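Local coordinates for protein endoglucanase, family GH5 (Zobellia galactanivorans, PDB 6GL2) that hydrolyses hemicellulose and probably cuts the beta-linkages of glucans such as mixed-linked glucan, at residues A[271-276]-A[292-297]; A[228-233]-A[253-258]; A[241-246]-A[288-293]. All coordinates share one frame; numbering follows the deposited sequence.

Interaction 1. Residues A[271-276]-A[292-297]; sequences VVMGEW and EFYARA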
# COMPACT_ATOMS: atom_id res chain seq x y z
N VAL A 271 3.87 -11.42 -2.32
CA VAL A 271 4.01 -10.03 -2.68
C VAL A 271 2.67 -9.42 -3.00
O VAL A 271 1.88 -9.89 -3.82
CB VAL A 271 4.96 -9.87 -3.88
CG1 VAL A 271 5.20 -8.37 -4.21
CG2 VAL A 271 6.33 -10.55 -3.55
N VAL A 272 2.49 -8.19 -2.41
CA VAL A 272 1.34 -7.28 -2.80
C VAL A 272 1.94 -6.04 -3.44
O VAL A 272 2.78 -5.38 -2.84
CB VAL A 272 0.52 -6.96 -1.57
CG1 VAL A 272 -0.53 -5.92 -1.94
CG2 VAL A 272 -0.20 -8.16 -1.03
N MET A 273 1.56 -5.82 -4.68
CA MET A 273 1.90 -4.62 -5.41
C MET A 273 0.89 -3.54 -5.01
O MET A 273 -0.13 -3.36 -5.60
CB MET A 273 1.82 -4.82 -6.91
CG MET A 273 2.40 -3.67 -7.68
SD MET A 273 4.17 -3.53 -7.62
CE MET A 273 4.68 -4.85 -8.69
N GLY A 274 1.21 -2.90 -3.88
CA GLY A 274 0.20 -2.12 -3.15
C GLY A 274 -0.10 -0.79 -3.84
O GLY A 274 -1.17 -0.21 -3.56
N GLU A 275 0.72 -0.37 -4.80
CA GLU A 275 0.40 0.68 -5.71
C GLU A 275 1.04 0.41 -7.05
O GLU A 275 2.19 -0.06 -7.13
CB GLU A 275 0.94 2.08 -5.29
CG GLU A 275 0.41 2.52 -3.93
CD GLU A 275 1.00 3.85 -3.49
OE1 GLU A 275 1.61 4.58 -4.27
OE2 GLU A 275 0.79 4.19 -2.26
N TRP A 276 0.31 0.79 -8.10
CA TRP A 276 0.77 0.88 -9.49
C TRP A 276 -0.32 1.61 -10.23
O TRP A 276 -1.38 1.93 -9.65
CB TRP A 276 1.00 -0.52 -10.10
CG TRP A 276 -0.25 -1.27 -10.25
CD1 TRP A 276 -0.98 -1.92 -9.26
CD2 TRP A 276 -1.03 -1.42 -11.44
NE1 TRP A 276 -2.12 -2.46 -9.77
CE2 TRP A 276 -2.20 -2.20 -11.10
CE3 TRP A 276 -0.82 -1.12 -12.76
CZ2 TRP A 276 -3.14 -2.60 -12.07
CZ3 TRP A 276 -1.77 -1.47 -13.73
CH2 TRP A 276 -2.89 -2.25 -13.39
N GLU A 292 -4.43 -3.77 -18.57
CA GLU A 292 -4.75 -5.17 -18.86
C GLU A 292 -3.52 -6.09 -18.70
O GLU A 292 -3.57 -7.14 -18.09
CB GLU A 292 -5.25 -5.26 -20.34
CG GLU A 292 -6.70 -4.83 -20.62
CD GLU A 292 -7.07 -4.70 -22.08
OE1 GLU A 292 -6.14 -4.72 -22.93
OE2 GLU A 292 -8.30 -4.51 -22.38
N PHE A 293 -2.42 -5.63 -19.30
CA PHE A 293 -1.18 -6.44 -19.37
C PHE A 293 -0.50 -6.58 -17.98
O PHE A 293 -0.11 -7.60 -17.52
CB PHE A 293 -0.19 -5.83 -20.33
CG PHE A 293 1.00 -6.72 -20.62
CD1 PHE A 293 0.99 -7.72 -21.64
CD2 PHE A 293 2.13 -6.66 -19.82
CE1 PHE A 293 2.10 -8.51 -21.87
CE2 PHE A 293 3.26 -7.50 -20.06
CZ PHE A 293 3.22 -8.42 -21.07
N TYR A 294 -0.48 -5.41 -17.31
CA TYR A 294 0.15 -5.37 -15.97
C TYR A 294 -0.57 -6.32 -15.01
O TYR A 294 -0.00 -7.08 -14.26
CB TYR A 294 0.22 -3.87 -15.55
CG TYR A 294 1.08 -3.59 -14.30
CD1 TYR A 294 0.72 -4.10 -13.07
CD2 TYR A 294 2.19 -2.77 -14.36
CE1 TYR A 294 1.46 -3.86 -11.94
CE2 TYR A 294 2.95 -2.53 -13.23
CZ TYR A 294 2.55 -3.04 -11.97
OH TYR A 294 3.30 -2.82 -10.84
N ALA A 295 -1.92 -6.11 -14.95
CA ALA A 295 -2.72 -6.85 -14.00
C ALA A 295 -2.62 -8.38 -14.30
O ALA A 295 -2.48 -9.20 -13.39
CB ALA A 295 -4.18 -6.38 -14.01
N ARG A 296 -2.70 -8.75 -15.58
CA ARG A 296 -2.58 -10.16 -16.02
C ARG A 296 -1.20 -10.69 -15.56
O ARG A 296 -1.11 -11.77 -15.05
CB ARG A 296 -2.79 -10.29 -17.53
CG ARG A 296 -2.36 -11.62 -18.19
CD ARG A 296 -2.51 -11.59 -19.73
NE ARG A 296 -2.33 -12.95 -20.28
CZ ARG A 296 -3.32 -13.80 -20.58
NH1 ARG A 296 -4.57 -13.40 -20.58
NH2 ARG A 296 -3.03 -15.02 -20.99
N ALA A 297 -0.15 -9.90 -15.76
CA ALA A 297 1.22 -10.32 -15.45
C ALA A 297 1.38 -10.58 -13.94
O ALA A 297 1.98 -11.51 -13.47
CB ALA A 297 2.24 -9.38 -15.98
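Y294 turns its CG anti to the backbone N (chi1 -169°), which lets the phenol of helix 284-301 reach strand 271-276, while W276 holds its CG between its own backbone N and carbonyl carbon (chi1 67°) and lays the indole over that phenol. The two side chains run past each other in opposite directions, giving an offset stack of the six-membered indole ring on the Y294 ring: planes 4° apart, centroids 4.1 Å apart, with W276 CE3 3.4 Å from Y294 CD1. Beyond the stack, Y294 OH touches W276 CB at 3.3 Å. M273, bent at chi2 and chi3, crosses the phenol nearly at a right angle and brings its CE to 3.3 Å from Y294 OH; a flexible thioether suits this curled path. A295 is small enough for the indole to come close to the helix, its CB lying 4.4 Å from W276 CH2. With an alanine in place of W276, Y294 would probably lose the flat cover of one ring face, and a gap would open between strand and helix. Tyrosine serves both needs here: its ring joins the buried apolar layer, and its hydroxyl, flanked by W276 CB and the M273 thioether, is satisfied by a hydrogen bond to S228 O.

Interaction 2. Residues A[228-233]-A[253-258]; sequences SYFPYQ and LAELDK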
# COMPACT_ATOMS: atom_id res chain seq x y z
N SER A 228 5.35 -0.31 -7.91
CA SER A 228 6.09 -0.23 -9.21
C SER A 228 5.21 0.36 -10.29
O SER A 228 4.39 -0.34 -10.87
CB SER A 228 6.54 -1.59 -9.60
OG SER A 228 7.45 -1.32 -10.75
N TYR A 229 5.35 1.65 -10.45
CA TYR A 229 4.65 2.37 -11.48
C TYR A 229 5.39 2.24 -12.85
O TYR A 229 5.89 3.20 -13.37
CB TYR A 229 4.45 3.79 -11.14
CG TYR A 229 3.51 4.12 -9.95
CD1 TYR A 229 3.97 4.03 -8.64
CD2 TYR A 229 2.18 4.41 -10.15
CE1 TYR A 229 3.14 4.37 -7.60
CE2 TYR A 229 1.35 4.73 -9.09
CZ TYR A 229 1.82 4.69 -7.86
OH TYR A 229 0.93 5.07 -6.84
N PHE A 230 5.50 1.01 -13.28
CA PHE A 230 6.39 0.61 -14.37
C PHE A 230 5.61 0.62 -15.69
O PHE A 230 4.59 0.01 -15.78
CB PHE A 230 6.94 -0.80 -14.13
CG PHE A 230 8.12 -1.11 -15.02
CD1 PHE A 230 7.90 -1.40 -16.37
CD2 PHE A 230 9.40 -0.92 -14.59
CE1 PHE A 230 8.99 -1.59 -17.23
CE2 PHE A 230 10.47 -1.15 -15.44
CZ PHE A 230 10.27 -1.47 -16.77
N PRO A 231 6.13 1.32 -16.73
CA PRO A 231 7.36 2.11 -16.75
C PRO A 231 7.12 3.55 -16.38
O PRO A 231 6.09 4.09 -16.78
CB PRO A 231 7.85 1.98 -18.20
CG PRO A 231 6.54 1.97 -18.93
CD PRO A 231 5.56 1.20 -18.06
N TYR A 232 7.97 4.15 -15.57
CA TYR A 232 7.63 5.42 -15.00
C TYR A 232 7.44 6.55 -16.01
O TYR A 232 6.75 7.53 -15.73
CB TYR A 232 8.64 5.79 -13.88
CG TYR A 232 9.95 6.23 -14.42
CD1 TYR A 232 10.17 7.56 -14.82
CD2 TYR A 232 10.99 5.32 -14.60
CE1 TYR A 232 11.40 7.95 -15.33
CE2 TYR A 232 12.24 5.72 -15.09
CZ TYR A 232 12.41 7.03 -15.46
OH TYR A 232 13.64 7.45 -15.98
N GLN A 233 8.13 6.46 -17.14
CA GLN A 233 8.00 7.50 -18.14
C GLN A 233 6.55 7.63 -18.67
O GLN A 233 6.09 8.72 -18.97
CB GLN A 233 8.89 7.15 -19.32
CG GLN A 233 10.37 7.21 -18.97
CD GLN A 233 10.95 5.90 -18.52
OE1 GLN A 233 10.28 4.90 -18.13
NE2 GLN A 233 12.32 5.86 -18.62
N LEU A 253 7.64 -7.39 -17.96
CA LEU A 253 7.71 -8.73 -17.48
C LEU A 253 9.09 -8.91 -16.77
O LEU A 253 9.18 -9.66 -15.78
CB LEU A 253 7.56 -9.78 -18.58
CG LEU A 253 6.21 -9.86 -19.23
CD1 LEU A 253 6.21 -11.08 -20.17
CD2 LEU A 253 5.12 -10.04 -18.14
N ALA A 254 10.15 -8.25 -17.24
CA ALA A 254 11.44 -8.38 -16.59
C ALA A 254 11.39 -7.79 -15.20
O ALA A 254 11.96 -8.29 -14.26
CB ALA A 254 12.55 -7.68 -17.39
N GLU A 255 10.72 -6.63 -15.05
CA GLU A 255 10.48 -6.00 -13.72
C GLU A 255 9.77 -6.95 -12.79
O GLU A 255 10.19 -7.18 -11.65
CB GLU A 255 9.71 -4.68 -13.96
CG GLU A 255 9.11 -4.00 -12.73
CD GLU A 255 10.13 -3.38 -11.85
OE1 GLU A 255 9.72 -2.85 -10.75
OE2 GLU A 255 11.40 -3.39 -12.12
N LEU A 256 8.64 -7.48 -13.26
CA LEU A 256 7.83 -8.35 -12.45
C LEU A 256 8.58 -9.65 -12.08
O LEU A 256 8.43 -10.24 -11.01
CB LEU A 256 6.45 -8.62 -13.03
CG LEU A 256 5.59 -7.33 -13.13
CD1 LEU A 256 4.25 -7.64 -13.84
CD2 LEU A 256 5.31 -6.64 -11.80
N ASP A 257 9.40 -10.14 -13.04
CA ASP A 257 10.20 -11.38 -12.83
C ASP A 257 11.34 -11.18 -11.81
O ASP A 257 11.63 -12.04 -11.05
CB ASP A 257 10.78 -11.93 -14.17
CG ASP A 257 9.74 -12.44 -15.08
OD1 ASP A 257 8.63 -12.83 -14.70
OD2 ASP A 257 10.12 -12.71 -16.28
N LYS A 258 11.91 -9.95 -11.76
CA LYS A 258 12.86 -9.57 -10.74
C LYS A 258 12.26 -9.69 -9.32
O LYS A 258 12.81 -10.23 -8.38
CB LYS A 258 13.38 -8.16 -11.00
CG LYS A 258 14.18 -7.44 -9.99
CD LYS A 258 14.55 -6.03 -10.53
CE LYS A 258 13.52 -4.87 -10.26
NZ LYS A 258 13.74 -3.37 -10.59
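Just past the C-terminal end of barrel strand 222-227, the chain enters a loop whose S228 and F230 meet E255 of helix 246-266. S228 OG donates a hydrogen bond of 2.7 Å to E255 OE1, reaching that oxygen on its anti side and 35° out of the carboxylate plane. T205 OG1 also bonds to OE1, so two hydroxyls grip this buried atom. The other oxygen, E255 OE2, is met on its syn side by K258 NZ at 2.8 Å; this salt bridge one turn along the helix probably helps to offset the buried negative charge. E255 suits the place because its stem is apolar as well: with CG anti to the backbone N (chi1 168°) and a bend at chi2, the chain passes over one face of F230. Its CB makes a CH-pi contact 4.0 Å from the F230 ring centroid, and E255 CG lies 3.6 Å from F230 CD2. The carboxylate lies nearly parallel to the phenyl plane, 16° from it. F230 itself comes shortly before the short helix 232-237, which interrupts the loop. Such a loop from strand end to outer helix is the beta-alpha connection of a TIM barrel.

Interaction 3. Residues A[241-246]-A[288-293]; sequences STWGTE and LAHAEF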
# COMPACT_ATOMS: atom_id res chain seq x y z
N SER A 241 3.73 8.74 -23.89
CA SER A 241 2.28 8.53 -23.76
C SER A 241 1.78 7.30 -24.43
O SER A 241 0.59 6.99 -24.33
CB SER A 241 1.47 9.74 -24.21
OG SER A 241 1.68 9.99 -25.58
N THR A 242 2.68 6.58 -25.08
CA THR A 242 2.35 5.36 -25.69
C THR A 242 2.92 4.17 -24.94
O THR A 242 3.96 4.28 -24.28
CB THR A 242 2.80 5.31 -27.18
OG1 THR A 242 4.20 5.35 -27.21
CG2 THR A 242 2.33 6.56 -27.92
N TRP A 243 2.19 3.09 -25.01
CA TRP A 243 2.59 1.84 -24.42
C TRP A 243 1.97 0.73 -25.17
O TRP A 243 0.76 0.76 -25.49
CB TRP A 243 2.20 1.78 -22.91
CG TRP A 243 2.83 0.63 -22.20
CD1 TRP A 243 4.03 0.63 -21.50
CD2 TRP A 243 2.38 -0.78 -22.20
NE1 TRP A 243 4.30 -0.62 -21.06
CE2 TRP A 243 3.37 -1.51 -21.43
CE3 TRP A 243 1.27 -1.49 -22.67
CZ2 TRP A 243 3.28 -2.88 -21.27
CZ3 TRP A 243 1.22 -2.89 -22.48
CH2 TRP A 243 2.20 -3.54 -21.77
N GLY A 244 2.77 -0.31 -25.44
CA GLY A 244 2.30 -1.57 -25.92
C GLY A 244 3.14 -2.32 -26.97
O GLY A 244 2.66 -3.34 -27.47
N THR A 245 4.38 -1.86 -27.15
CA THR A 245 5.35 -2.58 -28.07
C THR A 245 5.79 -3.90 -27.42
O THR A 245 5.58 -4.08 -26.19
CB THR A 245 6.56 -1.74 -28.39
OG1 THR A 245 7.33 -1.49 -27.21
CG2 THR A 245 6.19 -0.43 -29.14
N GLU A 246 6.40 -4.84 -28.17
CA GLU A 246 6.97 -6.02 -27.51
C GLU A 246 8.08 -5.64 -26.57
O GLU A 246 8.20 -6.31 -25.52
CB GLU A 246 7.45 -7.06 -28.53
CG GLU A 246 6.30 -7.61 -29.38
CD GLU A 246 5.03 -8.03 -28.59
OE1 GLU A 246 5.14 -8.79 -27.58
OE2 GLU A 246 3.90 -7.64 -29.01
N LEU A 288 -5.36 1.58 -21.09
CA LEU A 288 -6.09 0.39 -20.98
C LEU A 288 -5.25 -0.86 -21.30
O LEU A 288 -5.29 -1.89 -20.57
CB LEU A 288 -7.32 0.37 -21.95
CG LEU A 288 -8.21 -0.84 -21.89
CD1 LEU A 288 -8.73 -1.22 -20.49
CD2 LEU A 288 -9.37 -0.69 -22.91
N ALA A 289 -4.50 -0.81 -22.41
CA ALA A 289 -3.59 -1.90 -22.77
C ALA A 289 -2.57 -2.19 -21.68
O ALA A 289 -2.33 -3.31 -21.33
CB ALA A 289 -2.84 -1.60 -24.07
N HIS A 290 -2.00 -1.15 -21.12
CA HIS A 290 -1.01 -1.27 -20.05
C HIS A 290 -1.69 -1.89 -18.80
O HIS A 290 -1.14 -2.82 -18.18
CB HIS A 290 -0.47 0.12 -19.71
CG HIS A 290 0.41 0.09 -18.52
ND1 HIS A 290 -0.09 0.35 -17.24
CD2 HIS A 290 1.78 -0.10 -18.38
CE1 HIS A 290 0.93 0.34 -16.42
NE2 HIS A 290 2.06 -0.06 -17.07
N ALA A 291 -2.91 -1.43 -18.41
CA ALA A 291 -3.60 -1.97 -17.24
C ALA A 291 -3.88 -3.43 -17.39
O ALA A 291 -3.69 -4.25 -16.46
CB ALA A 291 -4.83 -1.10 -16.90
N GLU A 292 -4.43 -3.77 -18.57
CA GLU A 292 -4.75 -5.17 -18.86
C GLU A 292 -3.52 -6.09 -18.70
O GLU A 292 -3.57 -7.14 -18.09
CB GLU A 292 -5.25 -5.26 -20.34
CG GLU A 292 -6.70 -4.83 -20.62
CD GLU A 292 -7.07 -4.70 -22.08
OE1 GLU A 292 -6.14 -4.72 -22.93
OE2 GLU A 292 -8.30 -4.51 -22.38
N PHE A 293 -2.42 -5.63 -19.30
CA PHE A 293 -1.18 -6.44 -19.37
C PHE A 293 -0.50 -6.58 -17.98
O PHE A 293 -0.11 -7.60 -17.52
CB PHE A 293 -0.19 -5.83 -20.33
CG PHE A 293 1.00 -6.72 -20.62
CD1 PHE A 293 0.99 -7.72 -21.64
CD2 PHE A 293 2.13 -6.66 -19.82
CE1 PHE A 293 2.10 -8.51 -21.87
CE2 PHE A 293 3.26 -7.50 -20.06
CZ PHE A 293 3.22 -8.42 -21.07
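An aromatic cluster joins the loop ahead of helix 246-266 to the N-terminal half of helix 284-301, at the periphery of the barrel: W243 from the loop meets H290 and F293 of the helix. With CG anti to its backbone N (chi1 173°), H290 sets its imidazole beside the indole and points the CD2 edge at the face of the W243 five-membered ring, an edge-to-face pair with centroids 4.8 Å apart and planes at 88°. Over the six-membered ring, H290 CA makes a CH-pi contact 3.9 Å from the centroid. F293 stands at the indole rim, its CG 3.6 Å from W243 CH2 and its ring inclined by 52°. The broad indole can thus span a helical turn, and A289, small enough to lie beside it, puts CB 4.3 Å from W243 CE3. G244 follows at backbone angles where a CB would jam against the carbonyl O of W243; its N and that of T245 bond to D248, which with D240 and T242 forms a magnesium site seen crystallographically, though no ion is bound to this chain. A hydrogen bond from H290 NE2 to F230 O helps to fix the imidazole, whose polarised C-H edge is likely to be drawn to the electron-rich indole face.

Interactions 1, 2 and 3 lie together on one side of the barrel, their centres 10 to 13 Å apart. Interaction 2 closes along the chain before interaction 1 opens, whereas the segments of interactions 2 and 3 alternate. Helix 284-301 serves both interaction 1 and interaction 3, which share E292 and F293. Interaction 2 meets interaction 1 through the bond of Y294 OH to S228 O (2.7 Å) and meets interaction 3 through that of H290 NE2 to F230 O (2.8 Å). The loop after strand 222-227 thus ties helix 246-266 to helix 284-301, connecting the barrel wall with the peripheral magnesium-site loop.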